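Local atomic coordinates of bacterial leucyl aminopeptidase (PDB entry 6ESL), a protein that probably removes amino-terminal residues, leucine among them, from peptides, as a secreted zinc aminopeptidase of Legionella pneumophila. Residues B[131-136]-B[371-376]; B[155-160]-B[187-192]; B[214-219]-B[362-367]. One frame throughout, in Å; residues are numbered along the deposited sequence.

Contact 1 of 3, residues B[131-136]-B[371-376]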
loop_
_atom_site.group_PDB
_atom_site.type_symbol
_atom_site.label_atom_id
_atom_site.label_comp_id
_atom_site.label_asym_id
_atom_site.label_seq_id
_atom_site.Cartn_x
_atom_site.Cartn_y
_atom_site.Cartn_z
ATOM N N ASP B 131 -9.117 19.355 25.523
ATOM C CA ASP B 131 -9.506 20.722 25.641
ATOM C C ASP B 131 -8.546 21.742 24.955
ATOM O O ASP B 131 -9.018 22.741 24.443
ATOM C CB ASP B 131 -9.807 21.167 27.130
ATOM C CG ASP B 131 -10.352 22.565 27.135
ATOM O OD1 ASP B 131 -11.486 22.763 26.588
ATOM O OD2 ASP B 131 -9.575 23.509 27.522
ATOM N N ASN B 132 -7.253 21.455 24.939
ATOM C CA ASN B 132 -6.249 22.352 24.346
ATOM C C ASN B 132 -6.506 22.415 22.836
ATOM O O ASN B 132 -6.457 23.517 22.208
ATOM C CB ASN B 132 -4.831 21.776 24.579
ATOM C CG ASN B 132 -4.331 21.977 25.979
ATOM O OD1 ASN B 132 -4.952 22.730 26.727
ATOM N ND2 ASN B 132 -3.191 21.379 26.333
ATOM N N ILE B 133 -6.862 21.251 22.270
ATOM C CA ILE B 133 -7.139 21.169 20.855
ATOM C C ILE B 133 -8.323 22.092 20.532
ATOM O O ILE B 133 -8.290 22.918 19.601
ATOM C CB ILE B 133 -7.408 19.678 20.361
ATOM C CG1 ILE B 133 -6.138 18.862 20.486
ATOM C CG2 ILE B 133 -7.826 19.731 18.879
ATOM C CD1 ILE B 133 -6.349 17.367 20.455
ATOM N N TRP B 134 -9.383 21.953 21.300
ATOM C CA TRP B 134 -10.612 22.707 21.108
ATOM C C TRP B 134 -10.342 24.235 21.273
ATOM O O TRP B 134 -10.879 25.060 20.519
ATOM C CB TRP B 134 -11.693 22.223 22.150
ATOM C CG TRP B 134 -13.048 22.765 21.883
ATOM C CD1 TRP B 134 -13.659 23.786 22.562
ATOM C CD2 TRP B 134 -13.978 22.342 20.857
ATOM N NE1 TRP B 134 -14.910 24.018 22.013
ATOM C CE2 TRP B 134 -15.139 23.137 20.990
ATOM C CE3 TRP B 134 -13.945 21.337 19.834
ATOM C CZ2 TRP B 134 -16.256 23.014 20.133
ATOM C CZ3 TRP B 134 -15.054 21.190 18.999
ATOM C CH2 TRP B 134 -16.205 22.035 19.153
ATOM N N GLN B 135 -9.496 24.594 22.247
ATOM C CA GLN B 135 -9.119 26.001 22.483
ATOM C C GLN B 135 -8.334 26.618 21.310
ATOM O O GLN B 135 -8.626 27.734 20.879
ATOM C CB GLN B 135 -8.314 26.129 23.779
ATOM C CG GLN B 135 -9.106 25.804 25.034
ATOM C CD GLN B 135 -10.308 26.710 25.217
ATOM O OE1 GLN B 135 -10.236 27.913 24.963
ATOM N NE2 GLN B 135 -11.420 26.136 25.660
ATOM N N THR B 136 -7.344 25.883 20.804
ATOM C CA THR B 136 -6.585 26.279 19.603
ATOM C C THR B 136 -7.495 26.489 18.412
ATOM O O THR B 136 -7.403 27.475 17.662
ATOM C CB THR B 136 -5.503 25.247 19.310
ATOM O OG1 THR B 136 -4.596 25.208 20.408
ATOM C CG2 THR B 136 -4.728 25.596 18.044
ATOM N N LEU B 371 -17.772 19.330 14.027
ATOM C CA LEU B 371 -16.651 18.441 14.306
ATOM C C LEU B 371 -16.766 17.589 15.569
ATOM O O LEU B 371 -17.575 17.856 16.385
ATOM C CB LEU B 371 -15.332 19.184 14.311
ATOM C CG LEU B 371 -15.060 20.154 13.166
ATOM C CD1 LEU B 371 -13.705 20.789 13.324
ATOM C CD2 LEU B 371 -15.205 19.486 11.832
ATOM N N ASN B 372 -15.917 16.590 15.704
ATOM C CA ASN B 372 -15.919 15.640 16.798
ATOM C C ASN B 372 -14.538 15.693 17.477
ATOM O O ASN B 372 -13.466 15.383 16.892
ATOM C CB ASN B 372 -16.161 14.285 16.208
ATOM C CG ASN B 372 -16.257 13.187 17.240
ATOM O OD1 ASN B 372 -15.248 12.760 17.831
ATOM N ND2 ASN B 372 -17.490 12.652 17.389
ATOM N N LEU B 373 -14.565 16.035 18.748
ATOM C CA LEU B 373 -13.322 16.274 19.473
ATOM C C LEU B 373 -12.582 14.997 19.751
ATOM O O LEU B 373 -11.340 15.005 19.735
ATOM C CB LEU B 373 -13.566 17.110 20.762
ATOM C CG LEU B 373 -12.386 17.385 21.655
ATOM C CD1 LEU B 373 -11.324 18.112 20.853
ATOM C CD2 LEU B 373 -12.935 18.286 22.808
ATOM N N GLU B 374 -13.289 13.891 19.905
ATOM C CA GLU B 374 -12.617 12.624 20.100
ATOM C C GLU B 374 -11.785 12.288 18.807
ATOM O O GLU B 374 -10.700 11.818 18.919
ATOM C CB GLU B 374 -13.611 11.515 20.349
ATOM C CG GLU B 374 -12.958 10.194 20.625
ATOM C CD GLU B 374 -13.957 9.113 20.936
ATOM O OE1 GLU B 374 -14.390 9.062 22.095
ATOM O OE2 GLU B 374 -14.324 8.332 20.039
ATOM N N HIS B 375 -12.346 12.531 17.637
ATOM C CA HIS B 375 -11.636 12.290 16.368
ATOM C C HIS B 375 -10.363 13.147 16.298
ATOM O O HIS B 375 -9.319 12.657 16.097
ATOM C CB HIS B 375 -12.538 12.669 15.218
ATOM C CG HIS B 375 -12.457 11.749 14.036
ATOM N ND1 HIS B 375 -12.686 12.162 12.747
ATOM C CD2 HIS B 375 -12.227 10.426 13.963
ATOM C CE1 HIS B 375 -12.581 11.141 11.930
ATOM N NE2 HIS B 375 -12.300 10.075 12.642
ATOM N N MET B 376 -10.475 14.423 16.618
ATOM C CA MET B 376 -9.329 15.327 16.587
ATOM C C MET B 376 -8.273 14.895 17.546
ATOM O O MET B 376 -7.117 14.992 17.286
ATOM C CB MET B 376 -9.744 16.763 16.872
ATOM C CG MET B 376 -10.559 17.390 15.774
ATOM S SD MET B 376 -10.867 19.156 15.842
ATOM C CE MET B 376 -12.063 19.285 17.149
#
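Two helical turns meet where the CA atoms of Trp134 and Leu373 stand 7.2 Å apart and those of Ile133 and Met376 7.6 Å apart, helix 130-142 passing the first turn of helix 373-391. Four side chains make the contact, and all its closest side-chain pairs are carbon to carbon. Trp134 has its ring anti to the backbone N (chi1 -170°), which places the indole with its benzo edge facing the methyl of Met376. There CE3 of Trp134 lies 3.9 Å from CE of Met376, which sits near the ring plane and not over a face. A bend at the thioether (chi3 -73°) turns that methyl to the edge. Nearer the backbone of Trp134, the two methyls of Leu373 are divided: CD2 is 4.2 Å from CB of Trp134, and CD1 is 4.2 Å from CB of Ile133. Ile133 and Met376 run past each other in opposite directions, with CG2 of Ile133 4.1 Å from CB of Met376. At the far end of the isoleucine, CD1 of Ile133 makes a van der Waals approach of 4.0 Å to the carbonyl O of Met376, an oxygen hydrogen-bonded to OG of Ser229. The start of the helix is settled locally: at the N-cap, OD1 of Asn372 accepts from His375 N at 2.9 Å, in the carbonyl plane on a lone pair. With no hydrogen bond between them, the two segments meet through apolar packing, with helix 220-239 against Ile133 and Met376.

Contact 2 of 3, residues B[155-160]-B[187-192]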
loop_
_atom_site.group_PDB
_atom_site.type_symbol
_atom_site.label_atom_id
_atom_site.label_comp_id
_atom_site.label_asym_id
_atom_site.label_seq_id
_atom_site.Cartn_x
_atom_site.Cartn_y
_atom_site.Cartn_z
ATOM N N GLU B 155 -1.387 37.140 10.287
ATOM C CA GLU B 155 -1.578 37.079 11.757
ATOM C C GLU B 155 -1.625 35.595 12.243
ATOM O O GLU B 155 -1.129 35.261 13.327
ATOM C CB GLU B 155 -2.888 37.778 12.173
ATOM C CG GLU B 155 -2.958 39.319 12.013
ATOM C CD GLU B 155 -4.436 39.854 12.002
ATOM O OE1 GLU B 155 -5.375 39.174 12.539
ATOM O OE2 GLU B 155 -4.689 40.996 11.456
ATOM N N THR B 156 -2.239 34.681 11.429
ATOM C CA THR B 156 -2.327 33.304 11.838
ATOM C C THR B 156 -0.938 32.745 12.001
ATOM O O THR B 156 -0.626 32.081 12.975
ATOM C CB THR B 156 -3.098 32.450 10.754
ATOM O OG1 THR B 156 -4.429 32.950 10.611
ATOM C CG2 THR B 156 -3.152 30.950 11.091
ATOM N N ALA B 157 -0.088 32.966 10.996
ATOM C CA ALA B 157 1.260 32.428 11.048
ATOM C C ALA B 157 2.076 32.954 12.281
ATOM O O ALA B 157 2.811 32.192 12.968
ATOM C CB ALA B 157 1.998 32.818 9.762
ATOM N N ASN B 158 2.030 34.295 12.454
ATOM C CA ASN B 158 2.627 34.927 13.659
ATOM C C ASN B 158 2.143 34.308 15.037
ATOM O O ASN B 158 2.943 33.994 15.904
ATOM C CB ASN B 158 2.275 36.409 13.674
ATOM C CG ASN B 158 3.038 37.206 12.653
ATOM O OD1 ASN B 158 4.044 36.776 12.122
ATOM N ND2 ASN B 158 2.581 38.444 12.449
ATOM N N TRP B 159 0.839 34.127 15.165
ATOM C CA TRP B 159 0.238 33.503 16.381
ATOM C C TRP B 159 0.683 32.064 16.589
ATOM O O TRP B 159 1.081 31.707 17.642
ATOM C CB TRP B 159 -1.257 33.582 16.299
ATOM C CG TRP B 159 -1.901 33.069 17.513
ATOM C CD1 TRP B 159 -2.014 33.728 18.745
ATOM C CD2 TRP B 159 -2.528 31.816 17.682
ATOM N NE1 TRP B 159 -2.708 32.931 19.616
ATOM C CE2 TRP B 159 -3.009 31.751 19.004
ATOM C CE3 TRP B 159 -2.754 30.729 16.831
ATOM C CZ2 TRP B 159 -3.676 30.625 19.505
ATOM C CZ3 TRP B 159 -3.437 29.596 17.351
ATOM C CH2 TRP B 159 -3.863 29.546 18.636
ATOM N N LEU B 160 0.698 31.228 15.552
ATOM C CA LEU B 160 1.214 29.886 15.698
ATOM C C LEU B 160 2.662 29.831 16.137
ATOM O O LEU B 160 3.079 29.009 17.003
ATOM C CB LEU B 160 1.038 29.055 14.355
ATOM C CG LEU B 160 -0.389 28.850 13.922
ATOM C CD1 LEU B 160 -0.552 28.338 12.453
ATOM C CD2 LEU B 160 -1.070 27.903 14.890
ATOM N N LYS B 187 1.754 36.794 1.000
ATOM C CA LYS B 187 2.304 37.368 2.235
ATOM C C LYS B 187 2.353 36.443 3.446
ATOM O O LYS B 187 3.193 36.635 4.315
ATOM C CB LYS B 187 1.606 38.675 2.584
ATOM C CG LYS B 187 0.119 38.562 2.684
ATOM C CD LYS B 187 -0.496 39.887 3.131
ATOM C CE LYS B 187 -0.637 40.874 1.964
ATOM N NZ LYS B 187 -1.686 41.847 2.418
ATOM N N GLN B 188 1.484 35.419 3.515
ATOM C CA GLN B 188 1.599 34.380 4.604
ATOM C C GLN B 188 2.809 33.467 4.441
ATOM O O GLN B 188 2.918 32.769 3.417
ATOM C CB GLN B 188 0.329 33.526 4.657
ATOM C CG GLN B 188 0.171 32.452 5.722
ATOM C CD GLN B 188 -1.097 31.690 5.473
ATOM O OE1 GLN B 188 -1.148 30.888 4.487
ATOM N NE2 GLN B 188 -2.160 31.916 6.304
ATOM N N PRO B 189 3.734 33.459 5.400
ATOM C CA PRO B 189 4.828 32.502 5.409
ATOM C C PRO B 189 4.394 31.181 5.951
ATOM O O PRO B 189 3.359 31.098 6.702
ATOM C CB PRO B 189 5.819 33.089 6.379
ATOM C CG PRO B 189 5.001 33.914 7.309
ATOM C CD PRO B 189 3.688 34.253 6.683
ATOM N N SER B 190 5.150 30.125 5.548
ATOM C CA SER B 190 5.084 28.897 6.239
ATOM C C SER B 190 5.890 28.982 7.599
ATOM O O SER B 190 6.953 29.589 7.675
ATOM C CB SER B 190 5.521 27.700 5.399
ATOM O OG SER B 190 4.679 27.439 4.257
ATOM N N LEU B 191 5.376 28.291 8.619
ATOM C CA LEU B 191 6.025 28.170 9.943
ATOM C C LEU B 191 6.691 26.823 10.069
ATOM O O LEU B 191 6.031 25.776 10.018
ATOM C CB LEU B 191 5.020 28.299 11.042
ATOM C CG LEU B 191 5.552 28.019 12.488
ATOM C CD1 LEU B 191 6.728 28.971 12.807
ATOM C CD2 LEU B 191 4.366 28.163 13.430
ATOM N N VAL B 192 8.000 26.843 10.176
ATOM C CA VAL B 192 8.755 25.645 10.390
ATOM C C VAL B 192 9.282 25.719 11.851
ATOM O O VAL B 192 9.851 26.779 12.309
ATOM C CB VAL B 192 9.954 25.503 9.468
ATOM C CG1 VAL B 192 10.781 24.257 9.800
ATOM C CG2 VAL B 192 9.493 25.415 7.998
#
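This is a buried helix-on-sheet contact: Ala157 and Leu160 of helix 151-170 rest on Pro189 and Leu191 of strand 188-195, next to the edge of the large mixed sheet. The axes of the short segments approach to 7.8 Å, and their N-to-C directions differ by 27°, so helix and strand run nearly the same way. Ala157 sits at the closest backbone approach, its CA 6.5 Å from that of Leu191. Its small methyl permits this nearness. CB of Ala157 is 3.8 Å from CD of Pro189, against the CD-CG part of the pyrrolidine ring, and equally 3.8 Å from the carbonyl O of Pro189. The second point of contact is formed by leucines. In Leu191, CG stands anti to the backbone N (chi1 173°), and the CD2 branch presses on the helix, 3.6 Å from CB of Leu160. Such a layer of helices packed on a mixed central sheet is the alpha/beta architecture of the M28 zinc peptidases; here the strand forms an antiparallel pair with the outermost strand 176-183 and has strand 248-253 as its other neighbour. Trp252 of the latter touches both Leu160 and Leu191, extending the apolar patch. Toward Gln188 the chemistry changes. Gln188 brings CG to 4.4 Å of CB of Ala157, while its buried amide is gripped elsewhere: NE2 donates to the carbonyls of Arg146 and Gly153, and OE1 accepts from Ala255 N, bonds that fix which way round the amide lies.

Contact 3 of 3, residues B[214-219]-B[362-367]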
loop_
_atom_site.group_PDB
_atom_site.type_symbol
_atom_site.label_atom_id
_atom_site.label_comp_id
_atom_site.label_asym_id
_atom_site.label_seq_id
_atom_site.Cartn_x
_atom_site.Cartn_y
_atom_site.Cartn_z
ATOM N N ASP B 214 -10.480 32.730 0.648
ATOM C CA ASP B 214 -11.000 34.043 0.921
ATOM C C ASP B 214 -12.470 34.078 1.293
ATOM O O ASP B 214 -13.167 33.070 1.274
ATOM C CB ASP B 214 -10.777 35.004 -0.249
ATOM C CG ASP B 214 -9.328 35.148 -0.629
ATOM O OD1 ASP B 214 -8.529 35.540 0.244
ATOM O OD2 ASP B 214 -9.014 34.810 -1.811
ATOM N N GLY B 215 -12.947 35.283 1.691
ATOM C CA GLY B 215 -14.302 35.375 2.262
ATOM C C GLY B 215 -14.309 34.951 3.716
ATOM O O GLY B 215 -13.293 34.803 4.373
ATOM N N ARG B 216 -15.518 34.735 4.221
ATOM C CA ARG B 216 -15.656 34.286 5.587
ATOM C C ARG B 216 -15.466 32.787 5.631
ATOM O O ARG B 216 -16.366 32.021 5.285
ATOM C CB ARG B 216 -17.071 34.544 6.102
ATOM C CG ARG B 216 -17.296 34.106 7.540
ATOM C CD ARG B 216 -16.373 34.846 8.494
ATOM N NE ARG B 216 -16.563 34.422 9.878
ATOM C CZ ARG B 216 -15.890 33.433 10.455
ATOM N NH1 ARG B 216 -14.979 32.759 9.767
ATOM N NH2 ARG B 216 -16.129 33.114 11.720
ATOM N N MET B 217 -14.285 32.371 6.063
ATOM C CA MET B 217 -13.942 30.923 6.133
ATOM C C MET B 217 -13.378 30.573 7.479
ATOM O O MET B 217 -12.205 30.703 7.746
ATOM C CB MET B 217 -12.913 30.669 5.027
ATOM C CG MET B 217 -13.433 30.928 3.658
ATOM S SD MET B 217 -14.548 29.642 3.099
ATOM C CE MET B 217 -15.289 30.395 1.640
ATOM N N PRO B 218 -14.250 30.156 8.392
ATOM C CA PRO B 218 -13.743 29.632 9.677
ATOM C C PRO B 218 -12.766 28.449 9.546
ATOM O O PRO B 218 -11.924 28.238 10.407
ATOM C CB PRO B 218 -15.009 29.164 10.421
ATOM C CG PRO B 218 -16.131 29.600 9.595
ATOM C CD PRO B 218 -15.685 29.963 8.206
ATOM N N GLY B 219 -12.893 27.690 8.491
ATOM C CA GLY B 219 -11.959 26.601 8.242
ATOM C C GLY B 219 -11.735 25.660 9.368
ATOM O O GLY B 219 -10.616 25.319 9.679
ATOM N N HIS B 362 -14.588 24.360 2.484
ATOM C CA HIS B 362 -14.472 25.519 1.589
ATOM C C HIS B 362 -15.697 26.418 1.571
ATOM O O HIS B 362 -16.004 26.996 0.588
ATOM C CB HIS B 362 -14.053 25.158 0.138
ATOM C CG HIS B 362 -12.798 24.381 0.043
ATOM N ND1 HIS B 362 -12.506 23.582 -1.026
ATOM C CD2 HIS B 362 -11.749 24.291 0.873
ATOM C CE1 HIS B 362 -11.334 23.031 -0.849
ATOM N NE2 HIS B 362 -10.852 23.444 0.297
ATOM N N THR B 363 -16.406 26.484 2.681
ATOM C CA THR B 363 -17.587 27.323 2.840
ATOM C C THR B 363 -17.587 27.943 4.212
ATOM O O THR B 363 -16.812 27.579 5.038
ATOM C CB THR B 363 -18.935 26.575 2.723
ATOM O OG1 THR B 363 -19.200 25.824 3.902
ATOM C CG2 THR B 363 -19.003 25.676 1.518
ATOM N N SER B 364 -18.430 28.942 4.403
ATOM C CA SER B 364 -18.607 29.554 5.724
ATOM C C SER B 364 -19.231 28.640 6.706
ATOM O O SER B 364 -19.196 28.948 7.846
ATOM C CB SER B 364 -19.558 30.802 5.621
ATOM O OG SER B 364 -18.948 31.636 4.663
ATOM N N SER B 365 -19.770 27.519 6.290
ATOM C CA SER B 365 -20.358 26.586 7.258
ATOM C C SER B 365 -19.347 25.585 7.793
ATOM O O SER B 365 -19.746 24.663 8.463
ATOM C CB SER B 365 -21.468 25.826 6.577
ATOM O OG SER B 365 -22.524 26.665 6.302
ATOM N N ASP B 366 -18.071 25.710 7.441
ATOM C CA ASP B 366 -17.069 24.785 7.908
ATOM C C ASP B 366 -16.731 25.245 9.302
ATOM O O ASP B 366 -15.727 25.806 9.563
ATOM C CB ASP B 366 -15.838 24.701 6.988
ATOM C CG ASP B 366 -14.773 23.721 7.483
ATOM O OD1 ASP B 366 -14.980 22.982 8.436
ATOM O OD2 ASP B 366 -13.703 23.717 6.941
ATOM N N LYS B 367 -17.639 24.894 10.195
ATOM C CA LYS B 367 -17.593 25.278 11.585
ATOM C C LYS B 367 -17.285 24.182 12.585
ATOM O O LYS B 367 -17.637 23.062 12.412
ATOM C CB LYS B 367 -18.915 25.924 11.979
ATOM C CG LYS B 367 -19.190 27.247 11.317
ATOM C CD LYS B 367 -20.532 27.802 11.698
ATOM C CE LYS B 367 -21.016 28.777 10.663
ATOM N NZ LYS B 367 -22.383 29.292 10.897
HETATM O O HOH W 1 -14.026 27.575 5.716
#
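Ser364 and Arg216 supply the direct hydrogen bond between two loops: OG of Ser364 donates to the carbonyl O of Arg216 at 2.7 Å, in the carbonyl plane, with a C=O...donor angle of 149°. The hydroxyl is placed there by chi1 of -56°, anti to the carbonyl carbon of its own residue. A CA-H...O contact adds to it, CA of Ser364 lying 3.4 Å from the same oxygen. A water provides the second polar link, accepting from N of Gly219 at 3.0 Å and donating to O of Thr363 at 2.9 Å. Most other contacts are van der Waals, largely carbon or sulfur against backbone oxygen. Pro218 sets its ring on the type I turn Thr363-Asp366, with CB of Pro218 3.5 Å from O of Asp366. Met217 folds back at chi2 (-75°) to lie alongside the backbone of 362-363, its SD 3.6 Å from O of Thr363 and its CE 3.6 Å from O of His362. Within the second loop, Ser365 N donates to Thr363 OG1, an ST turn; OG1 is also hydrogen-bonded to Tyr360 O. At the start of 362-367, the side chain of His362 lies about 3 Å from a zinc ion (nearest atoms), and its ND1 is hydrogen-bonded to Asp65 of the second subunit. The loops lead into helices 220-239 and 373-391, and the carboxylate of Asp366 spans Gly221 N and Asp222 N at the start of the first, where Asp222 binds both zinc ions.

Overall arrangement
Burial separates the three contacts. Contact 2 is wholly buried, a helix on the central sheet; contact 1 is partly buried, helix on helix; contact 3, also partly buried, joins loops, reaches the second subunit and lies closest to the zinc ions, through His362. Contacts 1 and 2 are apolar where their segments meet, whereas contact 3 relies on a hydroxyl, a water and backbone oxygens. Helices 130-142 and 151-170 follow each other in the chain and touch, with Thr136 CG2 4.1 Å from Trp159 CH2, tying contacts 1 and 2 together. Contacts 1 and 3 adjoin in sequence, since the loop 362-367 runs on toward helix 373-391. Contacts 2 and 3 do not touch, their nearest atoms being about 9 Å apart.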